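Local coordinates for protein concanavalin B (Canavalia ensiformis, PDB 6CAF) that may bind carbohydrate, and is a chitinase-like seed protein of glycosyl hydrolase family 18 with a TIM-barrel fold, at residues L130-Y133 against R138-G141; Y133-R138 against D149-D154; N166-L171 against F182-A187; Q173-Y178 against H205-F210. One frame throughout, in Å; residues are numbered along the deposited sequence.

Interaction 1. Residues L130-Y133 against R138-G141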
loop_
_atom_site.group_PDB
_atom_site.type_symbol
_atom_site.label_atom_id
_atom_site.label_comp_id
_atom_site.label_asym_id
_atom_site.label_seq_id
_atom_site.Cartn_x
_atom_site.Cartn_y
_atom_site.Cartn_z
ATOM N N LEU A 130 -6.542 -7.846 13.887
ATOM C CA LEU A 130 -5.345 -7.659 13.092
ATOM C C LEU A 130 -4.084 -7.858 13.925
ATOM O O LEU A 130 -3.104 -8.487 13.485
ATOM C CB LEU A 130 -5.358 -6.309 12.401
ATOM C CG LEU A 130 -6.479 -6.130 11.371
ATOM C CD1 LEU A 130 -6.593 -4.689 10.962
ATOM C CD2 LEU A 130 -6.238 -6.996 10.157
ATOM N N HIS A 131 -4.104 -7.335 15.145
ATOM C CA HIS A 131 -2.948 -7.472 15.975
ATOM C C HIS A 131 -2.682 -8.936 16.389
ATOM O O HIS A 131 -1.556 -9.432 16.260
ATOM C CB HIS A 131 -3.070 -6.575 17.204
ATOM C CG HIS A 131 -1.849 -6.597 18.033
ATOM N ND1 HIS A 131 -1.780 -7.246 19.237
ATOM C CD2 HIS A 131 -0.622 -6.088 17.804
ATOM C CE1 HIS A 131 -0.573 -7.111 19.744
ATOM N NE2 HIS A 131 0.155 -6.422 18.885
ATOM N N THR A 132 -3.729 -9.596 16.884
ATOM C CA THR A 132 -3.615 -10.938 17.367
ATOM C C THR A 132 -3.181 -11.902 16.282
ATOM O O THR A 132 -2.350 -12.790 16.513
ATOM C CB THR A 132 -4.945 -11.392 18.000
ATOM O OG1 THR A 132 -5.244 -10.531 19.091
ATOM C CG2 THR A 132 -4.910 -12.834 18.389
ATOM N N TYR A 133 -3.765 -11.730 15.097
ATOM C CA TYR A 133 -3.630 -12.722 14.048
ATOM C C TYR A 133 -2.631 -12.362 12.961
ATOM O O TYR A 133 -2.236 -13.264 12.212
ATOM C CB TYR A 133 -4.990 -13.087 13.460
ATOM C CG TYR A 133 -5.857 -13.802 14.433
ATOM C CD1 TYR A 133 -5.690 -15.162 14.680
ATOM C CD2 TYR A 133 -6.830 -13.143 15.149
ATOM C CE1 TYR A 133 -6.467 -15.833 15.609
ATOM C CE2 TYR A 133 -7.605 -13.812 16.093
ATOM C CZ TYR A 133 -7.450 -15.161 16.303
ATOM O OH TYR A 133 -8.231 -15.812 17.250
ATOM N N ARG A 138 0.926 -13.967 17.899
ATOM C CA ARG A 138 0.234 -14.393 19.114
ATOM C C ARG A 138 -0.573 -15.672 18.886
ATOM O O ARG A 138 -0.611 -16.549 19.763
ATOM C CB ARG A 138 -0.661 -13.256 19.616
ATOM C CG ARG A 138 -1.457 -13.528 20.899
ATOM C CD ARG A 138 -0.582 -13.870 22.088
ATOM N NE ARG A 138 -1.369 -14.162 23.291
ATOM C CZ ARG A 138 -2.019 -15.302 23.501
ATOM N NH1 ARG A 138 -1.957 -16.267 22.596
ATOM N NH2 ARG A 138 -2.727 -15.490 24.616
ATOM N N ARG A 139 -1.242 -15.740 17.737
ATOM C CA ARG A 139 -2.008 -16.920 17.346
ATOM C C ARG A 139 -1.809 -17.220 15.888
ATOM O O ARG A 139 -1.468 -16.346 15.116
ATOM C CB ARG A 139 -3.493 -16.675 17.566
ATOM C CG ARG A 139 -3.877 -16.532 19.016
ATOM C CD ARG A 139 -5.378 -16.427 19.158
ATOM N NE ARG A 139 -5.738 -16.329 20.565
ATOM C CZ ARG A 139 -6.901 -15.901 21.021
ATOM N NH1 ARG A 139 -7.829 -15.484 20.172
ATOM N NH2 ARG A 139 -7.126 -15.868 22.332
ATOM N N GLU A 140 -2.091 -18.461 15.516
ATOM C CA GLU A 140 -2.179 -18.874 14.118
ATOM C C GLU A 140 -3.317 -18.123 13.490
ATOM O O GLU A 140 -4.455 -18.212 13.941
ATOM C CB GLU A 140 -2.480 -20.379 14.041
ATOM C CG GLU A 140 -1.431 -21.265 14.670
ATOM C CD GLU A 140 -0.185 -21.399 13.829
ATOM O OE1 GLU A 140 -0.261 -21.068 12.643
ATOM O OE2 GLU A 140 0.857 -21.852 14.349
ATOM N N GLY A 141 -3.023 -17.422 12.406
ATOM C CA GLY A 141 -4.020 -16.683 11.638
ATOM C C GLY A 141 -4.015 -17.103 10.184
ATOM O O GLY A 141 -3.423 -18.119 9.804
HETATM O O HOH W 1 -0.034 -12.242 15.047
HETATM O O HOH W 2 -0.092 -14.607 13.534
#
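Tyr-133 and Gly-141 lie with their CA atoms 4.7 Å apart, and Thr-132 CA is 5.5 Å from Arg-138 CA, so the chain folds back over the helix it has just left. Segment 130-133 is helical and widens into a pi-type turn at 131-133; segment 138-141 has no regular secondary structure. The direct backbone link is weak: Arg-139 N donates to Thr-132 O at 3.4 Å. Water 2 bridges the two backbones at Tyr-133 O and Arg-139 O, the latter 2.7 Å from the water oxygen. This is the exit of helix 120-135, where an alpha-to-beta loop of the TIM barrel begins its way to strand 150-154.

Tyr-133 has the largest single share of the buried surface, ahead of Arg-139 and Thr-132. With CG anti to the carbonyl carbon (chi1 -67°), its ring lies alongside the returning loop, its CD1 edge 3.4 Å from Glu-140 O and 3.8 Å from Gly-141 CA. At the far end Arg-139 NH1 donates to Tyr-133 OH over 3.0 Å (N-H...O 151°). The hydroxyl lies close to the guanidinium plane, while ring and guanidinium are inclined at 62°, so the link is end-on and not a stack. A leucine at Tyr-133 would probably leave the guanidinium without this acceptor and open a gap beside Glu-140 and Gly-141. Thr-132 CG2 covers one face of the ring near its rim and also touches Arg-139 CD at 3.7 Å; its OG1 bonds instead to Glu-128 O, one turn back in the helix.

Interaction 2. Residues Y133-R138 against D149-D154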
loop_
_atom_site.group_PDB
_atom_site.type_symbol
_atom_site.label_atom_id
_atom_site.label_comp_id
_atom_site.label_asym_id
_atom_site.label_seq_id
_atom_site.Cartn_x
_atom_site.Cartn_y
_atom_site.Cartn_z
ATOM N N TYR A 133 -3.765 -11.730 15.097
ATOM C CA TYR A 133 -3.630 -12.722 14.048
ATOM C C TYR A 133 -2.631 -12.362 12.961
ATOM O O TYR A 133 -2.236 -13.264 12.212
ATOM C CB TYR A 133 -4.990 -13.087 13.460
ATOM C CG TYR A 133 -5.857 -13.802 14.433
ATOM C CD1 TYR A 133 -5.690 -15.162 14.680
ATOM C CD2 TYR A 133 -6.830 -13.143 15.149
ATOM C CE1 TYR A 133 -6.467 -15.833 15.609
ATOM C CE2 TYR A 133 -7.605 -13.812 16.093
ATOM C CZ TYR A 133 -7.450 -15.161 16.303
ATOM O OH TYR A 133 -8.231 -15.812 17.250
ATOM N N PHE A 134 -2.211 -11.102 12.850
ATOM C CA PHE A 134 -1.257 -10.701 11.837
ATOM C C PHE A 134 -0.026 -9.952 12.298
ATOM O O PHE A 134 0.938 -9.892 11.530
ATOM C CB PHE A 134 -1.929 -9.847 10.735
ATOM C CG PHE A 134 -2.941 -10.589 9.901
ATOM C CD1 PHE A 134 -2.566 -11.367 8.852
ATOM C CD2 PHE A 134 -4.256 -10.488 10.176
ATOM C CE1 PHE A 134 -3.498 -12.017 8.089
ATOM C CE2 PHE A 134 -5.210 -11.107 9.418
ATOM C CZ PHE A 134 -4.842 -11.860 8.360
ATOM N N LEU A 135 -0.022 -9.370 13.493
ATOM C CA LEU A 135 1.027 -8.425 13.830
ATOM C C LEU A 135 1.912 -8.819 15.005
ATOM O O LEU A 135 2.819 -8.046 15.356
ATOM C CB LEU A 135 0.446 -7.031 14.104
ATOM C CG LEU A 135 -0.297 -6.383 12.930
ATOM C CD1 LEU A 135 -1.043 -5.143 13.396
ATOM C CD2 LEU A 135 0.684 -5.995 11.813
ATOM N N SER A 136 1.680 -9.982 15.608
ATOM C CA SER A 136 2.342 -10.269 16.873
ATOM C C SER A 136 2.791 -11.689 17.104
ATOM O O SER A 136 3.333 -11.975 18.164
ATOM C CB SER A 136 1.391 -9.897 18.012
ATOM O OG SER A 136 0.210 -10.688 17.968
ATOM N N GLU A 137 2.583 -12.555 16.124
ATOM C CA GLU A 137 2.774 -13.996 16.272
ATOM C C GLU A 137 2.015 -14.593 17.481
ATOM O O GLU A 137 2.406 -15.614 18.026
ATOM C CB GLU A 137 4.265 -14.337 16.374
ATOM C CG GLU A 137 5.047 -14.149 15.105
ATOM C CD GLU A 137 6.455 -14.704 15.180
ATOM O OE1 GLU A 137 6.645 -15.916 14.935
ATOM O OE2 GLU A 137 7.362 -13.911 15.464
ATOM N N ARG A 138 0.926 -13.967 17.899
ATOM C CA ARG A 138 0.234 -14.393 19.114
ATOM C C ARG A 138 -0.573 -15.672 18.886
ATOM O O ARG A 138 -0.611 -16.549 19.763
ATOM C CB ARG A 138 -0.661 -13.256 19.616
ATOM C CG ARG A 138 -1.457 -13.528 20.899
ATOM C CD ARG A 138 -0.582 -13.870 22.088
ATOM N NE ARG A 138 -1.369 -14.162 23.291
ATOM C CZ ARG A 138 -2.019 -15.302 23.501
ATOM N NH1 ARG A 138 -1.957 -16.267 22.596
ATOM N NH2 ARG A 138 -2.727 -15.490 24.616
ATOM N N ASP A 149 4.843 -6.359 9.050
ATOM C CA ASP A 149 5.438 -5.070 9.292
ATOM C C ASP A 149 4.484 -3.920 9.294
ATOM O O ASP A 149 4.854 -2.821 9.709
ATOM C CB ASP A 149 6.531 -4.846 8.281
ATOM C CG ASP A 149 7.599 -5.877 8.397
ATOM O OD1 ASP A 149 8.374 -5.815 9.367
ATOM O OD2 ASP A 149 7.624 -6.825 7.588
ATOM N N GLY A 150 3.252 -4.140 8.845
ATOM C CA GLY A 150 2.298 -3.067 8.853
ATOM C C GLY A 150 0.949 -3.442 8.293
ATOM O O GLY A 150 0.757 -4.526 7.757
ATOM N N ILE A 151 0.023 -2.489 8.424
ATOM C CA ILE A 151 -1.324 -2.586 7.889
ATOM C C ILE A 151 -1.498 -1.396 6.957
ATOM O O ILE A 151 -1.237 -0.238 7.342
ATOM C CB ILE A 151 -2.408 -2.532 8.992
ATOM C CG1 ILE A 151 -2.214 -3.657 10.007
ATOM C CG2 ILE A 151 -3.796 -2.545 8.380
ATOM C CD1 ILE A 151 -2.364 -5.070 9.505
ATOM N N HIS A 152 -1.952 -1.701 5.727
ATOM C CA HIS A 152 -2.126 -0.717 4.673
ATOM C C HIS A 152 -3.611 -0.535 4.365
ATOM O O HIS A 152 -4.325 -1.484 4.064
ATOM C CB HIS A 152 -1.382 -1.197 3.450
ATOM C CG HIS A 152 -1.475 -0.321 2.264
ATOM N ND1 HIS A 152 -1.059 0.984 2.273
ATOM C CD2 HIS A 152 -1.819 -0.602 0.991
ATOM C CE1 HIS A 152 -1.161 1.476 1.054
ATOM N NE2 HIS A 152 -1.606 0.524 0.260
ATOM N N PHE A 153 -4.070 0.714 4.483
ATOM C CA PHE A 153 -5.475 1.063 4.308
ATOM C C PHE A 153 -5.728 1.446 2.846
ATOM O O PHE A 153 -5.657 2.624 2.475
ATOM C CB PHE A 153 -5.840 2.246 5.206
ATOM C CG PHE A 153 -6.048 1.943 6.662
ATOM C CD1 PHE A 153 -5.098 1.295 7.416
ATOM C CD2 PHE A 153 -7.196 2.413 7.286
ATOM C CE1 PHE A 153 -5.307 1.095 8.761
ATOM C CE2 PHE A 153 -7.376 2.259 8.630
ATOM C CZ PHE A 153 -6.448 1.579 9.365
ATOM N N ASP A 154 -6.068 0.470 2.009
ATOM C CA ASP A 154 -6.341 0.750 0.594
ATOM C C ASP A 154 -7.857 0.899 0.426
ATOM O O ASP A 154 -8.545 0.073 -0.208
ATOM C CB ASP A 154 -5.746 -0.323 -0.321
ATOM C CG ASP A 154 -5.613 0.116 -1.746
ATOM O OD1 ASP A 154 -6.177 1.153 -2.139
ATOM O OD2 ASP A 154 -4.966 -0.632 -2.518
#
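Leu-135 and Ile-151 supply most of the 128 Å² buried here, with Gly-150 adding a small share. Both methyl groups of Leu-135 lie against one side of the CG1-CD1 branch of Ile-151: CD1 of Leu-135 lies 3.9 Å from CG1 of Ile-151, and CD2 of Leu-135 lies 3.9 Å from CD1 of Ile-151. The two side chains meet at a slant. Ile-151 presents that branch because its CG1 stands anti to the carbonyl carbon (chi1 -58°). Gly-150 takes part through its backbone, its O being 4.3 Å from Leu-135 CD2.

The backbones stay well apart, the nearest CA pair being Leu-135 and Asp-149 at 7.2 Å. The contact joins the end of helix 120-135 to the early part of strand 150-154, one of the parallel barrel strands, and belongs to the helix-on-sheet layer of the TIM barrel. Ile-151 also packs on Leu-108 of the neighbouring strand 103-109.

Cutting Leu-135 back to an alanine would remove both methyls and is likely to open a gap against the CG1-CD1 branch of Ile-151, leaving that branch freer to turn. No hydrogen bond crosses between the segments, and all three touching residues are buried, so between them the attraction is dispersion and water exclusion, with no directional bond; direction comes from nearby, where the Phe-134 backbone bonds to Leu-148.

Interaction 3. Residues N166-L171 against F182-A187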
loop_
_atom_site.group_PDB
_atom_site.type_symbol
_atom_site.label_atom_id
_atom_site.label_comp_id
_atom_site.label_asym_id
_atom_site.label_seq_id
_atom_site.Cartn_x
_atom_site.Cartn_y
_atom_site.Cartn_z
ATOM N N ASN A 166 -11.491 5.598 13.154
ATOM C CA ASN A 166 -11.517 4.815 14.377
ATOM C C ASN A 166 -10.628 3.565 14.268
ATOM O O ASN A 166 -9.924 3.222 15.209
ATOM C CB ASN A 166 -12.961 4.444 14.736
ATOM C CG ASN A 166 -13.757 5.642 15.183
ATOM O OD1 ASN A 166 -13.209 6.518 15.866
ATOM N ND2 ASN A 166 -15.041 5.703 14.796
ATOM N N LEU A 167 -10.662 2.895 13.123
ATOM C CA LEU A 167 -9.819 1.709 12.950
ATOM C C LEU A 167 -8.353 2.079 13.103
ATOM O O LEU A 167 -7.555 1.388 13.771
ATOM C CB LEU A 167 -10.109 1.063 11.607
ATOM C CG LEU A 167 -9.268 -0.173 11.292
ATOM C CD1 LEU A 167 -9.411 -1.273 12.311
ATOM C CD2 LEU A 167 -9.589 -0.693 9.893
ATOM N N LEU A 168 -7.962 3.157 12.422
ATOM C CA LEU A 168 -6.608 3.637 12.518
ATOM C C LEU A 168 -6.239 4.007 13.959
ATOM O O LEU A 168 -5.162 3.624 14.445
ATOM C CB LEU A 168 -6.432 4.840 11.594
ATOM C CG LEU A 168 -5.069 5.494 11.652
ATOM C CD1 LEU A 168 -3.945 4.531 11.308
ATOM C CD2 LEU A 168 -5.070 6.724 10.746
ATOM N N GLU A 169 -7.127 4.741 14.645
ATOM C CA GLU A 169 -6.908 5.118 16.025
ATOM C C GLU A 169 -6.685 3.899 16.911
ATOM O O GLU A 169 -5.793 3.876 17.771
ATOM C CB GLU A 169 -8.120 5.885 16.523
ATOM C CG GLU A 169 -8.065 6.231 18.002
ATOM C CD GLU A 169 -6.966 7.202 18.350
ATOM O OE1 GLU A 169 -6.658 8.031 17.484
ATOM O OE2 GLU A 169 -6.446 7.139 19.484
ATOM N N GLU A 170 -7.512 2.883 16.719
ATOM C CA GLU A 170 -7.408 1.708 17.553
ATOM C C GLU A 170 -6.113 0.935 17.300
ATOM O O GLU A 170 -5.471 0.443 18.229
ATOM C CB GLU A 170 -8.641 0.803 17.415
ATOM C CG GLU A 170 -9.940 1.457 17.857
ATOM C CD GLU A 170 -10.076 1.906 19.293
ATOM O OE1 GLU A 170 -9.205 1.641 20.129
ATOM O OE2 GLU A 170 -11.125 2.545 19.578
ATOM N N LEU A 171 -5.711 0.838 16.029
ATOM C CA LEU A 171 -4.438 0.210 15.725
ATOM C C LEU A 171 -3.271 1.018 16.312
ATOM O O LEU A 171 -2.319 0.443 16.845
ATOM C CB LEU A 171 -4.264 0.030 14.213
ATOM C CG LEU A 171 -5.030 -1.107 13.613
ATOM C CD1 LEU A 171 -5.105 -0.957 12.098
ATOM C CD2 LEU A 171 -4.423 -2.445 13.972
ATOM N N PHE A 182 5.110 -1.972 14.297
ATOM C CA PHE A 182 4.421 -2.068 13.027
ATOM C C PHE A 182 4.031 -0.690 12.533
ATOM O O PHE A 182 3.816 0.244 13.304
ATOM C CB PHE A 182 3.232 -3.061 13.043
ATOM C CG PHE A 182 2.084 -2.652 13.919
ATOM C CD1 PHE A 182 1.113 -1.773 13.473
ATOM C CD2 PHE A 182 1.942 -3.186 15.167
ATOM C CE1 PHE A 182 0.065 -1.432 14.282
ATOM C CE2 PHE A 182 0.893 -2.845 15.973
ATOM C CZ PHE A 182 -0.050 -1.974 15.531
ATOM N N LEU A 183 3.926 -0.620 11.222
ATOM C CA LEU A 183 3.630 0.622 10.527
ATOM C C LEU A 183 2.179 0.640 10.055
ATOM O O LEU A 183 1.523 -0.393 9.914
ATOM C CB LEU A 183 4.547 0.756 9.316
ATOM C CG LEU A 183 6.022 0.803 9.681
ATOM C CD1 LEU A 183 6.898 0.562 8.460
ATOM C CD2 LEU A 183 6.388 2.117 10.347
ATOM N N LEU A 184 1.700 1.856 9.831
ATOM C CA LEU A 184 0.355 2.092 9.363
ATOM C C LEU A 184 0.439 2.954 8.111
ATOM O O LEU A 184 1.113 3.992 8.093
ATOM C CB LEU A 184 -0.455 2.777 10.450
ATOM C CG LEU A 184 -0.695 1.873 11.648
ATOM C CD1 LEU A 184 -1.074 2.642 12.885
ATOM C CD2 LEU A 184 -1.717 0.814 11.330
ATOM N N SER A 185 -0.238 2.544 7.042
ATOM C CA SER A 185 -0.178 3.306 5.789
ATOM C C SER A 185 -1.529 3.367 5.136
ATOM O O SER A 185 -2.438 2.622 5.500
ATOM C CB SER A 185 0.846 2.697 4.864
ATOM O OG SER A 185 0.536 1.395 4.512
ATOM N N ALA A 186 -1.645 4.264 4.164
ATOM C CA ALA A 186 -2.892 4.481 3.442
ATOM C C ALA A 186 -2.630 4.686 1.971
ATOM O O ALA A 186 -1.549 5.144 1.592
ATOM C CB ALA A 186 -3.616 5.675 3.979
ATOM N N ALA A 187 -3.651 4.408 1.166
ATOM C CA ALA A 187 -3.600 4.677 -0.289
ATOM C C ALA A 187 -4.835 5.469 -0.712
ATOM O O ALA A 187 -5.771 4.918 -1.298
ATOM C CB ALA A 187 -3.488 3.398 -1.091
#
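Leu-184 makes the apolar part of the contact, reaching from its strand into helix 164-178 with a different methyl for each of two leucines. Its CD1 meets Leu-168 CD1 at 3.8 Å, and its CD2 meets Leu-171 CD1 at 3.9 Å and is as close to the CB of Leu-171. The fork is thus spread across residues three apart on the helix, about one turn. Leu-168 extends to meet it because its CG lies anti to the backbone N (chi1 177°), and its CD1 also comes within 4.0 Å of Leu-184 CB. Both pairs cross at a slant, and all the residues involved are buried.

The helix and the strand are consecutive members of a beta-alpha-beta unit, strand 150-154, helix 164-178 and strand 183-186, the repeating crossover of the TIM barrel. The backbones remain a layer apart, Leu-168 CA and Leu-184 CA being 7.8 Å from each other. Phe-153 of the preceding strand packs against Leu-168 and Leu-171 as well, so the helix rests on both strands of its unit.

One aromatic-to-carbonyl contact adds to the leucines. The Phe-182 ring turns its edge to Leu-171 O, with CZ 3.6 Å away and the oxygen near the ring plane. Chi1 of 66° puts CG of Phe-182 between its own N and carbonyl carbon, the crowded position, and from there the ring reaches the helix just ahead of the strand.

Interaction 4. Residues Q173-Y178 against H205-F210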
loop_
_atom_site.group_PDB
_atom_site.type_symbol
_atom_site.label_atom_id
_atom_site.label_comp_id
_atom_site.label_asym_id
_atom_site.label_seq_id
_atom_site.Cartn_x
_atom_site.Cartn_y
_atom_site.Cartn_z
ATOM N N GLN A 173 -3.303 2.917 18.914
ATOM C CA GLN A 173 -3.268 2.754 20.359
ATOM C C GLN A 173 -2.659 1.410 20.755
ATOM O O GLN A 173 -1.897 1.328 21.723
ATOM C CB GLN A 173 -4.659 2.936 20.970
ATOM C CG GLN A 173 -5.169 4.368 20.905
ATOM C CD GLN A 173 -4.288 5.328 21.667
ATOM O OE1 GLN A 173 -3.738 4.971 22.707
ATOM N NE2 GLN A 173 -4.133 6.543 21.150
ATOM N N ILE A 174 -2.977 0.360 20.021
ATOM C CA ILE A 174 -2.421 -0.966 20.268
ATOM C C ILE A 174 -0.890 -0.905 20.118
ATOM O O ILE A 174 -0.163 -1.562 20.870
ATOM C CB ILE A 174 -3.073 -2.030 19.331
ATOM C CG1 ILE A 174 -4.486 -2.352 19.785
ATOM C CG2 ILE A 174 -2.224 -3.302 19.281
ATOM C CD1 ILE A 174 -5.296 -3.066 18.699
ATOM N N LYS A 175 -0.411 -0.181 19.117
ATOM C CA LYS A 175 0.990 -0.095 18.907
ATOM C C LYS A 175 1.636 0.490 20.152
ATOM O O LYS A 175 2.696 0.035 20.573
ATOM C CB LYS A 175 1.223 0.769 17.655
ATOM C CG LYS A 175 2.633 1.102 17.297
ATOM C CD LYS A 175 2.544 1.863 15.951
ATOM C CE LYS A 175 3.723 2.733 15.607
ATOM N NZ LYS A 175 3.691 2.884 14.110
ATOM N N ASP A 176 1.009 1.499 20.756
ATOM C CA ASP A 176 1.555 2.090 21.976
ATOM C C ASP A 176 1.438 1.145 23.178
ATOM O O ASP A 176 2.341 1.077 24.010
ATOM C CB ASP A 176 0.864 3.429 22.287
ATOM C CG ASP A 176 1.690 4.315 23.223
ATOM O OD1 ASP A 176 2.901 4.002 23.423
ATOM O OD2 ASP A 176 1.131 5.310 23.772
ATOM N N VAL A 177 0.330 0.416 23.276
ATOM C CA VAL A 177 0.175 -0.528 24.384
ATOM C C VAL A 177 1.297 -1.543 24.427
ATOM O O VAL A 177 1.889 -1.814 25.483
ATOM C CB VAL A 177 -1.185 -1.276 24.269
ATOM C CG1 VAL A 177 -1.250 -2.489 25.193
ATOM C CG2 VAL A 177 -2.298 -0.289 24.577
ATOM N N TYR A 178 1.641 -2.056 23.258
ATOM C CA TYR A 178 2.614 -3.133 23.154
ATOM C C TYR A 178 4.014 -2.649 22.730
ATOM O O TYR A 178 4.929 -3.438 22.622
ATOM C CB TYR A 178 2.099 -4.184 22.152
ATOM C CG TYR A 178 0.960 -4.999 22.647
ATOM C CD1 TYR A 178 1.187 -6.078 23.499
ATOM C CD2 TYR A 178 -0.332 -4.648 22.388
ATOM C CE1 TYR A 178 0.151 -6.819 24.024
ATOM C CE2 TYR A 178 -1.381 -5.379 22.907
ATOM C CZ TYR A 178 -1.135 -6.474 23.709
ATOM O OH TYR A 178 -2.173 -7.184 24.214
ATOM N N HIS A 205 -1.787 9.705 12.181
ATOM C CA HIS A 205 -1.252 8.433 12.643
ATOM C C HIS A 205 -0.625 7.589 11.571
ATOM O O HIS A 205 0.124 6.681 11.904
ATOM C CB HIS A 205 -2.303 7.520 13.287
ATOM C CG HIS A 205 -2.939 8.039 14.506
ATOM N ND1 HIS A 205 -2.261 8.753 15.444
ATOM C CD2 HIS A 205 -4.209 7.920 14.960
ATOM C CE1 HIS A 205 -3.073 9.068 16.429
ATOM N NE2 HIS A 205 -4.253 8.520 16.191
ATOM N N PHE A 206 -0.898 7.860 10.295
ATOM C CA PHE A 206 -0.255 7.073 9.270
ATOM C C PHE A 206 1.232 7.399 9.188
ATOM O O PHE A 206 1.634 8.556 9.145
ATOM C CB PHE A 206 -0.873 7.268 7.890
ATOM C CG PHE A 206 -2.262 6.709 7.729
ATOM C CD1 PHE A 206 -2.485 5.350 7.829
ATOM C CD2 PHE A 206 -3.340 7.533 7.443
ATOM C CE1 PHE A 206 -3.742 4.822 7.634
ATOM C CE2 PHE A 206 -4.603 6.997 7.262
ATOM C CZ PHE A 206 -4.799 5.646 7.344
ATOM N N ASP A 207 2.031 6.344 9.109
ATOM C CA ASP A 207 3.443 6.473 8.800
ATOM C C ASP A 207 3.715 6.863 7.353
ATOM O O ASP A 207 4.643 7.638 7.079
ATOM C CB ASP A 207 4.184 5.172 9.131
ATOM C CG ASP A 207 4.106 4.820 10.605
ATOM O OD1 ASP A 207 4.900 5.451 11.342
ATOM O OD2 ASP A 207 3.290 3.952 10.957
ATOM N N TYR A 208 2.935 6.291 6.439
ATOM C CA TYR A 208 3.169 6.473 5.022
ATOM C C TYR A 208 1.845 6.701 4.314
ATOM O O TYR A 208 0.844 6.040 4.641
ATOM C CB TYR A 208 3.775 5.233 4.392
ATOM C CG TYR A 208 5.087 4.763 4.911
ATOM C CD1 TYR A 208 6.106 5.634 5.195
ATOM C CD2 TYR A 208 5.341 3.397 4.994
ATOM C CE1 TYR A 208 7.355 5.167 5.629
ATOM C CE2 TYR A 208 6.583 2.906 5.359
ATOM C CZ TYR A 208 7.586 3.796 5.723
ATOM O OH TYR A 208 8.808 3.262 6.095
ATOM N N ILE A 209 1.877 7.574 3.310
ATOM C CA ILE A 209 0.729 7.808 2.456
ATOM C C ILE A 209 1.156 7.546 1.016
ATOM O O ILE A 209 2.100 8.161 0.514
ATOM C CB ILE A 209 0.226 9.262 2.575
ATOM C CG1 ILE A 209 -0.078 9.633 4.028
ATOM C CG2 ILE A 209 -0.953 9.501 1.667
ATOM C CD1 ILE A 209 -1.242 8.911 4.613
ATOM N N PHE A 210 0.462 6.610 0.376
ATOM C CA PHE A 210 0.702 6.205 -0.996
ATOM C C PHE A 210 -0.422 6.781 -1.862
ATOM O O PHE A 210 -1.510 6.223 -1.922
ATOM C CB PHE A 210 0.709 4.672 -1.071
ATOM C CG PHE A 210 1.839 4.024 -0.338
ATOM C CD1 PHE A 210 1.750 3.729 1.005
ATOM C CD2 PHE A 210 3.022 3.728 -0.993
ATOM C CE1 PHE A 210 2.797 3.128 1.668
ATOM C CE2 PHE A 210 4.075 3.130 -0.325
ATOM C CZ PHE A 210 3.978 2.862 1.023
HETATM O O HOH W 3 1.812 4.889 13.063
HETATM O O HOH W 4 5.800 4.385 13.598
#
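Lys-175 and Asp-207 carry this contact as a salt bridge, their side chains approaching from opposite directions. Lys-175 NZ is 3.4 Å from Asp-207 OD2 and 4.0 Å from Asp-207 OD1, so the ammonium sits nearer one oxygen. No direct hydrogen bond joins the pair. The lysine spans the distance by an extended chain: CG is anti to the backbone N (chi1 175°) and the later torsions stay in the anti range.

Two waters complete the link. Water 3 accepts from Lys-175 NZ at 2.9 Å and donates to Asp-207 OD2 at 2.7 Å, its other proton going to His-205 O, 2.7 Å away. Water 4 accepts from Lys-175 NZ at 2.6 Å and donates to Asp-207 OD1 at 2.7 Å. Each carboxylate oxygen is thus tied to the same ammonium through its own water.

In the barrel this polar bridge connects the later turns of helix 164-178 with the loop that enters strand 208-212, next to the start of strand 183-186, which lies between them in the chain. Both charged groups also hold that intervening chain: Lys-175 NZ donates to Phe-182 O, and Asp-207 OD2 accepts from Leu-184 N.

With two waters and Phe-182 O as acceptors, the three protons of the ammonium are probably all engaged, which fits a mainly electrostatic direct attraction. Several donors around the carboxylate and the nearby positive charge would be expected to favour the ionised form of Asp-207.

How the interactions relate
Interactions 1 and 2 share the end of helix 120-135, their centres about 8 Å apart; His-131 O and Ser-136 OG, 2.8 Å from each other, connect them. Interactions 3 and 4, centres about 5 Å apart, both use helix 164-178, and Leu-184 O lies 2.7 Å from Asp-207 N where their strands pair. Interactions 2 and 3 meet in the sheet, centres about 10 Å apart, with Ser-185 OG bonded to His-152 ND1. Segment 149-154 continues towards Gln-156, which bonds to Asp-154 and probably occupies the position of the catalytic glutamate in active family 18 chitinases; the touching residues of interactions 2, 3 and 4 instead lie by strand starts, at the other end from Gln-156.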